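Local coordinates for protein flavin prenyltransferase PAD1, mitochondrial (Aspergillus niger, PDB 6QLG) that probably attaches a dimethylallyl group to the N5 and C6 atoms of FMN, making the prenylated flavin cofactor required by ferulic acid decarboxylase, at residues B[40-45]-B[113-118]; B[57-62]-B[203-208]; B[71-76]-B[139-144]. All blocks are in the same frame, centred on the assembly; numbering follows the deposited sequence.

Contact 1. Residues B[40-45]-B[113-118]; sequences RRRIVV and GSFRAD. With DMA (dimethylallyl diphosphate), chain P.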
loop_
_atom_site.group_PDB
_atom_site.type_symbol
_atom_site.label_atom_id
_atom_site.label_comp_id
_atom_site.label_asym_id
_atom_site.label_seq_id
_atom_site.Cartn_x
_atom_site.Cartn_y
_atom_site.Cartn_z
ATOM N N ARG B 40 6.472 -2.220 44.143
ATOM C CA ARG B 40 6.791 -0.962 43.487
ATOM C C ARG B 40 6.734 -1.114 41.972
ATOM O O ARG B 40 6.988 -2.190 41.421
ATOM C CB ARG B 40 8.178 -0.469 43.904
ATOM C CG ARG B 40 8.303 -0.111 45.379
ATOM C CD ARG B 40 9.448 0.862 45.616
ATOM N NE ARG B 40 10.739 0.298 45.234
ATOM C CZ ARG B 40 11.786 1.019 44.844
ATOM N NH1 ARG B 40 11.697 2.341 44.788
ATOM N NH2 ARG B 40 12.922 0.421 44.514
ATOM N N ARG B 41 6.392 -0.020 41.300
ATOM C CA ARG B 41 6.393 -0.004 39.846
ATOM C C ARG B 41 7.817 -0.121 39.316
ATOM O O ARG B 41 8.752 0.471 39.863
ATOM C CB ARG B 41 5.736 1.276 39.330
ATOM C CG ARG B 41 4.406 1.600 39.994
ATOM C CD ARG B 41 3.742 2.819 39.366
ATOM N NE ARG B 41 3.849 2.817 37.908
ATOM C CZ ARG B 41 3.357 3.770 37.122
ATOM N NH1 ARG B 41 2.722 4.807 37.653
ATOM N NH2 ARG B 41 3.501 3.688 35.806
ATOM N N ARG B 42 7.980 -0.899 38.248
ATOM C CA ARG B 42 9.271 -1.112 37.609
ATOM C C ARG B 42 9.276 -0.451 36.239
ATOM O O ARG B 42 8.350 -0.654 35.446
ATOM C CB ARG B 42 9.578 -2.602 37.454
ATOM C CG ARG B 42 9.825 -3.357 38.744
ATOM C CD ARG B 42 9.632 -4.842 38.502
ATOM N NE ARG B 42 10.359 -5.681 39.448
ATOM C CZ ARG B 42 10.290 -7.008 39.463
ATOM N NH1 ARG B 42 9.530 -7.645 38.580
ATOM N NH2 ARG B 42 10.982 -7.701 40.357
ATOM N N ILE B 43 10.317 0.328 35.958
ATOM C CA ILE B 43 10.502 0.952 34.655
ATOM C C ILE B 43 11.927 0.691 34.193
ATOM O O ILE B 43 12.883 0.950 34.935
ATOM C CB ILE B 43 10.209 2.465 34.691
ATOM C CG1 ILE B 43 8.706 2.711 34.827
ATOM C CG2 ILE B 43 10.751 3.147 33.440
ATOM C CD1 ILE B 43 8.301 4.154 34.609
ATOM N N VAL B 44 12.069 0.165 32.981
ATOM C CA VAL B 44 13.381 -0.031 32.379
ATOM C C VAL B 44 13.831 1.281 31.753
ATOM O O VAL B 44 13.101 1.888 30.959
ATOM C CB VAL B 44 13.345 -1.159 31.338
ATOM C CG1 VAL B 44 14.707 -1.313 30.677
ATOM C CG2 VAL B 44 12.904 -2.467 31.980
ATOM N N VAL B 45 15.031 1.727 32.114
ATOM C CA VAL B 45 15.626 2.941 31.571
ATOM C C VAL B 45 16.818 2.523 30.723
ATOM O O VAL B 45 17.800 1.978 31.242
ATOM C CB VAL B 45 16.046 3.919 32.676
ATOM C CG1 VAL B 45 16.652 5.175 32.066
ATOM C CG2 VAL B 45 14.856 4.262 33.564
ATOM N N GLY B 113 9.396 -11.738 28.681
ATOM C CA GLY B 113 8.050 -11.233 28.881
ATOM C C GLY B 113 7.422 -11.683 30.180
ATOM O O GLY B 113 6.502 -11.025 30.676
ATOM N N SER B 114 7.899 -12.796 30.746
ATOM C CA SER B 114 7.425 -13.241 32.049
ATOM C C SER B 114 7.847 -12.299 33.169
ATOM O O SER B 114 7.276 -12.364 34.263
ATOM C CB SER B 114 7.936 -14.654 32.336
ATOM O OG SER B 114 9.353 -14.685 32.374
ATOM N N PHE B 115 8.825 -11.432 32.923
ATOM C CA PHE B 115 9.283 -10.484 33.929
ATOM C C PHE B 115 8.298 -9.329 34.046
ATOM O O PHE B 115 7.964 -8.680 33.050
ATOM C CB PHE B 115 10.674 -9.966 33.567
ATOM C CG PHE B 115 11.238 -8.982 34.555
ATOM C CD1 PHE B 115 11.876 -9.421 35.704
ATOM C CD2 PHE B 115 11.143 -7.619 34.326
ATOM C CE1 PHE B 115 12.400 -8.517 36.611
ATOM C CE2 PHE B 115 11.663 -6.711 35.230
ATOM C CZ PHE B 115 12.293 -7.160 36.373
ATOM N N ARG B 116 7.837 -9.071 35.268
ATOM C CA ARG B 116 6.849 -8.025 35.491
ATOM C C ARG B 116 7.497 -6.650 35.380
ATOM O O ARG B 116 8.544 -6.394 35.981
ATOM C CB ARG B 116 6.195 -8.209 36.863
ATOM C CG ARG B 116 5.898 -6.922 37.619
ATOM C CD ARG B 116 5.298 -7.217 38.989
ATOM N NE ARG B 116 6.320 -7.352 40.025
ATOM C CZ ARG B 116 6.923 -6.328 40.621
ATOM N NH1 ARG B 116 6.608 -5.083 40.289
ATOM N NH2 ARG B 116 7.842 -6.548 41.551
ATOM N N ALA B 117 6.874 -5.771 34.596
ATOM C CA ALA B 117 7.359 -4.410 34.403
ATOM C C ALA B 117 6.233 -3.572 33.819
ATOM O O ALA B 117 5.360 -4.087 33.115
ATOM C CB ALA B 117 8.588 -4.369 33.486
ATOM N N ASP B 118 6.263 -2.272 34.115
ATOM C CA ASP B 118 5.214 -1.363 33.675
ATOM C C ASP B 118 5.566 -0.586 32.416
ATOM O O ASP B 118 4.674 0.025 31.819
ATOM C CB ASP B 118 4.861 -0.373 34.788
ATOM C CG ASP B 118 4.327 -1.062 36.021
ATOM O OD1 ASP B 118 4.720 -0.674 37.138
ATOM O OD2 ASP B 118 3.515 -1.999 35.870
HETATM C C1 DMA P . 12.366 -15.618 27.261
HETATM O O1 DMA P . 11.299 -14.718 27.332
HETATM C C2 DMA P . 13.667 -14.879 27.554
HETATM C C3 DMA P . 14.545 -15.397 28.384
HETATM C C4 DMA P . 15.842 -14.650 28.674
HETATM C C5 DMA P . 14.266 -16.738 29.057
HETATM P PA DMA P . 9.961 -15.044 26.429
HETATM O O1A DMA P . 10.337 -15.054 24.965
HETATM O O2A DMA P . 8.911 -13.985 26.676
HETATM O O3A DMA P . 9.383 -16.529 26.852
HETATM P PB DMA P . 7.795 -16.840 27.160
HETATM O O1B DMA P . 6.956 -16.275 26.040
HETATM O O2B DMA P . 7.407 -16.188 28.467
HETATM O O3B DMA P . 7.567 -18.330 27.239
HETATM O O HOH W 1 8.858 -10.461 37.973
#
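Arg42 grips the 113-118 loop with both its backbone and its side chain. Its O accepts a hydrogen bond of 3.0 Å from Asp118 N, while the side chain runs back along the loop. At the root, Arg42 CB lies 4.2 Å from Ala117 CA. With CG anti to the carbonyl carbon (chi1 -68°) and the chain extended as far as NE, the stem passes beside Arg116: CG is 4.0 Å from Arg116 NH1, and CD comes to 3.2 Å from Arg116 O. NE turns to a salt bridge with Glu69. Arg116 NH2 lies over the centre of the Arg42 guanidinium, the two groups stacked with centres 3.6 Å apart and planes only 6° from parallel. NH1 donates to Arg116 O at 3.0 Å, tilted out of the carbonyl plane, and also to a water that accepts from the backbone N of Arg116. Phe115 lies over the opposite face of the Arg42 guanidinium, offset toward the rim, its CZ 3.6 Å from NH1 and its ring turned 10° from the guanidinium.

The close approach of two like charges is probably eased by the acceptors at their rims: Glu69 pairs with Arg42, and Arg116 NH1 meets Arg40 O at 3.1 Å in its own plane. Arginine suits both places, being flat on its faces and polar around its rim. Asp118 adds a carboxylate beside Arg41, although that ion pair is long and the Arg41 tip bonds instead to Phe212 O. At the far end of the loop, Gly113 N donates to a phosphate oxygen of dimethylallyl diphosphate. The Asp118-Arg42 bond leads into the pairing of Val44 with Gly119 and Ile121, where strands 42-47 and 119-125 lie side by side at the centre of a parallel, Rossmann-like sheet.

Contact 2. Residues B[57-62]-B[203-208]; sequences IKVLIA and QSVGRM. With DMA (dimethylallyl diphosphate), chain N.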
loop_
_atom_site.group_PDB
_atom_site.type_symbol
_atom_site.label_atom_id
_atom_site.label_comp_id
_atom_site.label_asym_id
_atom_site.label_seq_id
_atom_site.Cartn_x
_atom_site.Cartn_y
_atom_site.Cartn_z
ATOM N N ILE B 57 20.052 10.708 32.509
ATOM C CA ILE B 57 20.464 10.864 33.902
ATOM C C ILE B 57 19.346 11.498 34.719
ATOM O O ILE B 57 19.033 11.049 35.830
ATOM C CB ILE B 57 21.767 11.681 33.986
ATOM C CG1 ILE B 57 22.947 10.865 33.454
ATOM C CG2 ILE B 57 22.032 12.125 35.418
ATOM C CD1 ILE B 57 24.141 11.707 33.055
ATOM N N LYS B 58 18.710 12.539 34.177
ATOM C CA LYS B 58 17.649 13.212 34.919
ATOM C C LYS B 58 16.388 12.363 35.006
ATOM O O LYS B 58 15.604 12.519 35.950
ATOM C CB LYS B 58 17.346 14.568 34.286
ATOM C CG LYS B 58 18.479 15.568 34.441
ATOM C CD LYS B 58 17.959 16.990 34.502
ATOM C CE LYS B 58 18.792 17.838 35.447
ATOM N NZ LYS B 58 17.939 18.509 36.467
ATOM N N VAL B 59 16.170 11.462 34.044
ATOM C CA VAL B 59 15.047 10.536 34.155
ATOM C C VAL B 59 15.262 9.582 35.324
ATOM O O VAL B 59 14.341 9.315 36.105
ATOM C CB VAL B 59 14.839 9.780 32.830
ATOM C CG1 VAL B 59 14.015 8.522 33.057
ATOM C CG2 VAL B 59 14.158 10.680 31.802
ATOM N N LEU B 60 16.485 9.061 35.471
ATOM C CA LEU B 60 16.782 8.164 36.584
ATOM C C LEU B 60 16.593 8.866 37.924
ATOM O O LEU B 60 16.061 8.278 38.873
ATOM C CB LEU B 60 18.208 7.626 36.458
ATOM C CG LEU B 60 18.466 6.554 35.398
ATOM C CD1 LEU B 60 19.960 6.350 35.200
ATOM C CD2 LEU B 60 17.792 5.249 35.781
ATOM N N ILE B 61 17.021 10.126 38.018
ATOM C CA ILE B 61 16.868 10.878 39.260
ATOM C C ILE B 61 15.395 11.130 39.554
ATOM O O ILE B 61 14.943 10.993 40.698
ATOM C CB ILE B 61 17.665 12.194 39.184
ATOM C CG1 ILE B 61 19.167 11.905 39.122
ATOM C CG2 ILE B 61 17.339 13.098 40.366
ATOM C CD1 ILE B 61 20.003 13.105 38.730
ATOM N N ALA B 62 14.619 11.490 38.527
ATOM C CA ALA B 62 13.206 11.790 38.731
ATOM C C ALA B 62 12.420 10.545 39.124
ATOM O O ALA B 62 11.515 10.616 39.963
ATOM C CB ALA B 62 12.617 12.422 37.469
ATOM N N GLN B 203 11.535 20.165 32.186
ATOM C CA GLN B 203 10.204 20.107 31.592
ATOM C C GLN B 203 10.074 18.915 30.650
ATOM O O GLN B 203 9.061 18.207 30.674
ATOM C CB GLN B 203 9.898 21.415 30.861
ATOM C CG GLN B 203 8.438 21.587 30.468
ATOM C CD GLN B 203 8.143 21.073 29.068
ATOM O OE1 GLN B 203 9.044 20.638 28.351
ATOM N NE2 GLN B 203 6.876 21.132 28.670
ATOM N N SER B 204 11.092 18.672 29.819
ATOM C CA SER B 204 11.055 17.523 28.916
ATOM C C SER B 204 10.965 16.217 29.691
ATOM O O SER B 204 10.189 15.324 29.330
ATOM C CB SER B 204 12.289 17.520 28.012
ATOM O OG SER B 204 12.316 18.657 27.169
ATOM N N VAL B 205 11.753 16.087 30.762
ATOM C CA VAL B 205 11.722 14.869 31.568
ATOM C C VAL B 205 10.348 14.684 32.200
ATOM O O VAL B 205 9.820 13.565 32.262
ATOM C CB VAL B 205 12.840 14.906 32.629
ATOM C CG1 VAL B 205 12.629 13.817 33.671
ATOM C CG2 VAL B 205 14.202 14.762 31.963
ATOM N N GLY B 206 9.741 15.776 32.668
ATOM C CA GLY B 206 8.409 15.677 33.241
ATOM C C GLY B 206 7.363 15.273 32.220
ATOM O O GLY B 206 6.432 14.526 32.533
ATOM N N ARG B 207 7.498 15.760 30.984
ATOM C CA ARG B 207 6.544 15.393 29.945
ATOM C C ARG B 207 6.745 13.955 29.484
ATOM O O ARG B 207 5.774 13.282 29.123
ATOM C CB ARG B 207 6.658 16.360 28.765
ATOM C CG ARG B 207 6.315 17.800 29.117
ATOM C CD ARG B 207 4.816 17.992 29.316
ATOM N NE ARG B 207 4.109 18.044 28.038
ATOM C CZ ARG B 207 3.391 17.044 27.539
ATOM N NH1 ARG B 207 3.274 15.906 28.211
ATOM N NH2 ARG B 207 2.788 17.180 26.365
ATOM N N MET B 208 7.991 13.470 29.487
ATOM C CA MET B 208 8.243 12.059 29.209
ATOM C C MET B 208 7.510 11.168 30.199
ATOM O O MET B 208 6.822 10.217 29.812
ATOM C CB MET B 208 9.743 11.764 29.271
ATOM C CG MET B 208 10.582 12.363 28.170
ATOM S SD MET B 208 12.331 12.142 28.557
ATOM C CE MET B 208 13.043 13.474 27.592
HETATM C C1 DMA N . 2.209 23.247 24.315
HETATM O O1 DMA N . 1.939 22.010 24.915
HETATM C C2 DMA N . 0.899 23.944 23.958
HETATM C C3 DMA N . 0.623 25.134 24.451
HETATM C C4 DMA N . -0.692 25.816 24.091
HETATM C C5 DMA N . 1.610 25.832 25.384
HETATM P PA DMA N . 2.146 20.642 24.015
HETATM O O1A DMA N . 2.442 21.025 22.582
HETATM O O2A DMA N . 0.896 19.799 24.072
HETATM O O3A DMA N . 3.403 19.764 24.616
HETATM P PB DMA N . 4.681 20.437 25.406
HETATM O O1B DMA N . 4.967 21.798 24.824
HETATM O O2B DMA N . 5.903 19.566 25.228
HETATM O O3B DMA N . 4.344 20.563 26.872
#
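Val205 is the residue through which helix 203-208 leans on helix 57-62. Its two methyls divide the work: CG1 rests 4.0 Å from Val59 CG2 and also 4.0 Å from Ala62 CB, while CG2 meets Lys58 CB at 3.9 Å. Beta-branched valine has its bulk close to the backbone, so it can fill a shallow seam without a long arm. Val59 CG2, set anti to the carbonyl carbon, also touches Met208 SD at 4.0 Å, the extended methionine meeting it at about a right angle. The short segment axes are 9.8 Å apart and cross at -60°; at this inclination the two segments share only a small apolar patch, with no hydrogen bond across it.

Away from the patch the character changes. Lys58 lends only the base of its chain; the rest bends away, and NZ forms salt bridges with Glu198 and Asp202, so a residue with an apolar stem and a charged end fits this margin. On the far side of helix 203-208, Arg207 takes no part in the apolar patch. Bent at chi2 and chi3, it brings NE to 2.8 Å from O3B of dimethylallyl diphosphate in a nearly straight bond (168°), and NH2 to 3.2 Å from the bridging O3A. Gln203 NE2 adds a weak bond to the same O3B. Glu152 of a neighbouring subunit forms a salt bridge with Arg207 NH2 and may help hold the guanidinium in position. One helix therefore packs an apolar face on the first crossover helix of the Rossmann-like core and offers a polar face to the prenyl diphosphate pocket between subunits.

Contact 3. Residues B[71-76]-B[139-144]; sequences HLVMSK and DDLISR. With FMN (flavin mononucleotide), chain T; FMN (flavin mononucleotide), chain M.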
loop_
_atom_site.group_PDB
_atom_site.type_symbol
_atom_site.label_atom_id
_atom_site.label_comp_id
_atom_site.label_asym_id
_atom_site.label_seq_id
_atom_site.Cartn_x
_atom_site.Cartn_y
_atom_site.Cartn_z
ATOM N N HIS B 71 15.456 -0.093 36.288
ATOM C CA HIS B 71 16.390 -1.079 35.755
ATOM C C HIS B 71 17.127 -0.432 34.590
ATOM O O HIS B 71 16.531 -0.180 33.537
ATOM C CB HIS B 71 15.658 -2.347 35.319
ATOM C CG HIS B 71 15.104 -3.143 36.460
ATOM N ND1 HIS B 71 15.632 -4.356 36.847
ATOM C CD2 HIS B 71 14.074 -2.895 37.302
ATOM C CE1 HIS B 71 14.947 -4.824 37.876
ATOM N NE2 HIS B 71 13.996 -3.956 38.171
ATOM N N LEU B 72 18.414 -0.159 34.778
ATOM C CA LEU B 72 19.198 0.614 33.824
ATOM C C LEU B 72 19.989 -0.306 32.906
ATOM O O LEU B 72 20.607 -1.273 33.365
ATOM C CB LEU B 72 20.148 1.567 34.550
ATOM C CG LEU B 72 21.211 2.256 33.688
ATOM C CD1 LEU B 72 20.578 3.305 32.787
ATOM C CD2 LEU B 72 22.298 2.876 34.555
ATOM N N VAL B 73 19.959 -0.005 31.609
ATOM C CA VAL B 73 20.854 -0.601 30.625
ATOM C C VAL B 73 21.475 0.537 29.826
ATOM O O VAL B 73 20.766 1.445 29.379
ATOM C CB VAL B 73 20.128 -1.584 29.687
ATOM C CG1 VAL B 73 21.132 -2.301 28.797
ATOM C CG2 VAL B 73 19.309 -2.588 30.483
ATOM N N MET B 74 22.794 0.497 29.661
ATOM C CA MET B 74 23.526 1.506 28.909
ATOM C C MET B 74 24.272 0.834 27.769
ATOM O O MET B 74 24.931 -0.192 27.973
ATOM C CB MET B 74 24.520 2.261 29.802
ATOM C CG MET B 74 23.895 3.056 30.935
ATOM S SD MET B 74 25.149 3.957 31.880
ATOM C CE MET B 74 26.189 2.605 32.416
ATOM N N SER B 75 24.178 1.414 26.576
ATOM C CA SER B 75 24.937 0.893 25.454
ATOM C C SER B 75 26.388 1.361 25.541
ATOM O O SER B 75 26.744 2.227 26.344
ATOM C CB SER B 75 24.318 1.328 24.126
ATOM O OG SER B 75 24.690 2.656 23.796
ATOM N N LYS B 76 27.230 0.766 24.695
ATOM C CA LYS B 76 28.640 1.143 24.649
ATOM C C LYS B 76 28.802 2.631 24.366
ATOM O O LYS B 76 29.564 3.327 25.048
ATOM C CB LYS B 76 29.361 0.307 23.592
ATOM C CG LYS B 76 30.785 0.746 23.295
ATOM C CD LYS B 76 31.220 0.232 21.929
ATOM C CE LYS B 76 32.694 0.496 21.664
ATOM N NZ LYS B 76 33.127 -0.084 20.362
ATOM N N ASP B 139 19.425 -7.720 18.947
ATOM C CA ASP B 139 20.671 -8.417 19.241
ATOM C C ASP B 139 21.424 -7.856 20.448
ATOM O O ASP B 139 22.547 -8.294 20.713
ATOM C CB ASP B 139 21.573 -8.429 18.000
ATOM C CG ASP B 139 22.436 -7.187 17.877
ATOM O OD1 ASP B 139 21.964 -6.078 18.210
ATOM O OD2 ASP B 139 23.597 -7.325 17.430
ATOM N N ASP B 140 20.844 -6.906 21.184
ATOM C CA ASP B 140 21.377 -6.521 22.487
ATOM C C ASP B 140 20.220 -6.370 23.464
ATOM O O ASP B 140 19.047 -6.477 23.092
ATOM C CB ASP B 140 22.242 -5.245 22.418
ATOM C CG ASP B 140 21.466 -4.003 21.992
ATOM O OD1 ASP B 140 20.394 -3.706 22.561
ATOM O OD2 ASP B 140 21.955 -3.299 21.086
ATOM N N LEU B 141 20.558 -6.121 24.733
ATOM C CA LEU B 141 19.536 -6.143 25.774
ATOM C C LEU B 141 18.551 -4.990 25.638
ATOM O O LEU B 141 17.376 -5.142 25.987
ATOM C CB LEU B 141 20.182 -6.118 27.158
ATOM C CG LEU B 141 19.181 -6.307 28.301
ATOM C CD1 LEU B 141 18.393 -7.592 28.092
ATOM C CD2 LEU B 141 19.884 -6.318 29.643
ATOM N N ILE B 142 19.000 -3.835 25.142
ATOM C CA ILE B 142 18.093 -2.703 24.973
ATOM C C ILE B 142 17.034 -3.021 23.923
ATOM O O ILE B 142 15.831 -2.858 24.161
ATOM C CB ILE B 142 18.880 -1.429 24.619
ATOM C CG1 ILE B 142 19.633 -0.913 25.846
ATOM C CG2 ILE B 142 17.947 -0.354 24.076
ATOM C CD1 ILE B 142 20.503 0.292 25.574
ATOM N N SER B 143 17.461 -3.496 22.752
ATOM C CA SER B 143 16.505 -3.748 21.677
ATOM C C SER B 143 15.631 -4.961 21.980
ATOM O O SER B 143 14.440 -4.970 21.649
ATOM C CB SER B 143 17.241 -3.917 20.345
ATOM O OG SER B 143 18.333 -4.810 20.464
ATOM N N ARG B 144 16.196 -5.987 22.625
ATOM C CA ARG B 144 15.395 -7.155 22.986
ATOM C C ARG B 144 14.328 -6.801 24.011
ATOM O O ARG B 144 13.172 -7.221 23.881
ATOM C CB ARG B 144 16.292 -8.274 23.513
ATOM C CG ARG B 144 15.538 -9.498 24.031
ATOM C CD ARG B 144 14.644 -10.120 22.961
ATOM N NE ARG B 144 13.915 -11.283 23.462
ATOM C CZ ARG B 144 12.885 -11.852 22.838
ATOM N NH1 ARG B 144 12.450 -11.365 21.685
ATOM N NH2 ARG B 144 12.287 -12.908 23.372
HETATM N N1 FMN T . 14.319 -14.873 21.707
HETATM C C2 FMN T . 13.219 -15.195 20.940
HETATM O O2 FMN T . 12.916 -14.480 19.988
HETATM N N3 FMN T . 12.466 -16.313 21.244
HETATM C C4 FMN T . 12.813 -17.116 22.317
HETATM O O4 FMN T . 12.149 -18.120 22.599
HETATM C C4A FMN T . 13.923 -16.792 23.090
HETATM N N5 FMN T . 14.263 -17.596 24.153
HETATM C C5A FMN T . 15.364 -17.282 24.925
HETATM C C6 FMN T . 15.712 -18.093 26.003
HETATM C C7 FMN T . 16.822 -17.770 26.773
HETATM C C7M FMN T . 17.205 -18.635 27.934
HETATM C C8 FMN T . 17.583 -16.644 26.472
HETATM C C8M FMN T . 18.779 -16.311 27.317
HETATM C C9 FMN T . 17.232 -15.836 25.396
HETATM C C9A FMN T . 16.125 -16.153 24.620
HETATM N N10 FMN T . 15.779 -15.349 23.545
HETATM C C10 FMN T . 14.676 -15.666 22.781
HETATM C "C1'" FMN T . 16.577 -14.121 23.205
HETATM C "C2'" FMN T . 17.587 -14.377 22.095
HETATM O "O2'" FMN T . 18.543 -15.308 22.546
HETATM C "C3'" FMN T . 18.290 -13.073 21.740
HETATM O "O3'" FMN T . 17.431 -12.235 20.996
HETATM C "C4'" FMN T . 19.547 -13.329 20.919
HETATM O "O4'" FMN T . 20.105 -12.093 20.533
HETATM C "C5'" FMN T . 19.257 -14.113 19.642
HETATM O "O5'" FMN T . 20.478 -14.278 18.950
HETATM P P FMN T . 20.677 -15.377 17.788
HETATM O O1P FMN T . 21.852 -14.976 16.923
HETATM O O2P FMN T . 20.933 -16.718 18.435
HETATM O O3P FMN T . 19.433 -15.440 16.927
HETATM N N1 FMN M . 23.173 9.032 16.540
HETATM C C2 FMN M . 21.878 9.490 16.413
HETATM O O2 FMN M . 21.053 8.818 15.805
HETATM N N3 FMN M . 21.520 10.698 16.968
HETATM C C4 FMN M . 22.463 11.445 17.651
HETATM O O4 FMN M . 22.165 12.529 18.155
HETATM C C4A FMN M . 23.768 10.990 17.782
HETATM N N5 FMN M . 24.692 11.756 18.470
HETATM C C5A FMN M . 25.995 11.317 18.612
HETATM C C6 FMN M . 26.934 12.086 19.309
HETATM C C7 FMN M . 28.250 11.655 19.458
HETATM C C7M FMN M . 29.246 12.497 20.210
HETATM C C8 FMN M . 28.620 10.431 18.901
HETATM C C8M FMN M . 30.034 9.935 19.041
HETATM C C9 FMN M . 27.677 9.668 18.202
HETATM C C9A FMN M . 26.362 10.097 18.053
HETATM N N10 FMN M . 25.423 9.326 17.370
HETATM C C10 FMN M . 24.123 9.775 17.221
HETATM C "C1'" FMN M . 25.816 8.017 16.741
HETATM C "C2'" FMN M . 25.537 6.763 17.571
HETATM O "O2'" FMN M . 26.281 6.790 18.771
HETATM C "C3'" FMN M . 25.907 5.534 16.740
HETATM O "O3'" FMN M . 25.015 5.426 15.654
HETATM C "C4'" FMN M . 25.876 4.238 17.543
HETATM O "O4'" FMN M . 26.000 3.137 16.669
HETATM C "C5'" FMN M . 24.578 4.087 18.319
HETATM O "O5'" FMN M . 24.709 2.951 19.142
HETATM P P FMN M . 23.658 2.656 20.321
HETATM O O1P FMN M . 23.661 1.178 20.623
HETATM O O2P FMN M . 24.086 3.430 21.544
HETATM O O3P FMN M . 22.258 3.059 19.914
#
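Leu141 and Ile142 pack on Val73; Arg144, two residues after Ile142, takes no part in that packing, and its flat guanidinium lies against a flavin, well clear of the strand. N1 of this FMN makes a contact over one guanidinium face, offset toward the rim and 3.3 Å from NH2. A salt bridge joins NH2 to Glu162 of the neighbouring subunit that binds the flavin's phosphate. The other flat group belongs to Asp140, the N-cap residue, whose carboxylate OD1 accepts from Ser143 N at 2.9 Å in a nearly straight bond (168°). Asp140 O takes two donors, Arg144 N at 2.9 Å and Ser143 OG at 3.2 Å, the hydroxyl approaching from above the carbonyl plane. Aspartate and serine suit a helix start, where the first N-H groups lack acceptors from a preceding turn.

In this Rossmann-like flavoprotein, strand 71-74 belongs to the parallel sheet, and the first turn of helix 141-151 packs against one side of it. Val73 joins them. With CG1 anti to the backbone N (chi1 -173°), its methyls spread to two neighbours: CG1 lies 3.6 Å from Ile142 CG1, the two side chains sliding past each other in opposite directions, and CG2 reaches Leu141 CD2 at 3.9 Å. Branched aliphatics fill such a strand-helix seam closely. Ile142 CD1 extends farther, to 4.0 Å from Ser75 N, just past the end of the strand. A small hydroxyl residue there can serve a helix N-terminus and a phosphate together: Ser75 OG accepts from Ala78 N and donates to O2P of a second FMN, although the modelled 2.5 Å between OG and O2P is shorter than expected and its exact length doubtful.

How the contacts relate
Contact 1 lies at the surface and relies on stacked guanidinium groups and hydrogen bonds; contacts 2 and 3 are buried and meet through aliphatic side chains, with several of the polar groups beside them used for ligands, helix caps or salt bridges. Contacts 1 and 3 share the parallel sheet, since strands 42-47 and 69-74 are neighbours, probably hydrogen-bonded, Val73 N to Val45 O at 3.0 Å. Contact 2 sits on the opposite side of the chain's centre from contact 3; its helix 53-65 connects those two strands, Leu60 touching both Val45 and Leu72. In the assembly, Gly113 of one subunit and Arg207 of another meet the same dimethylallyl diphosphate.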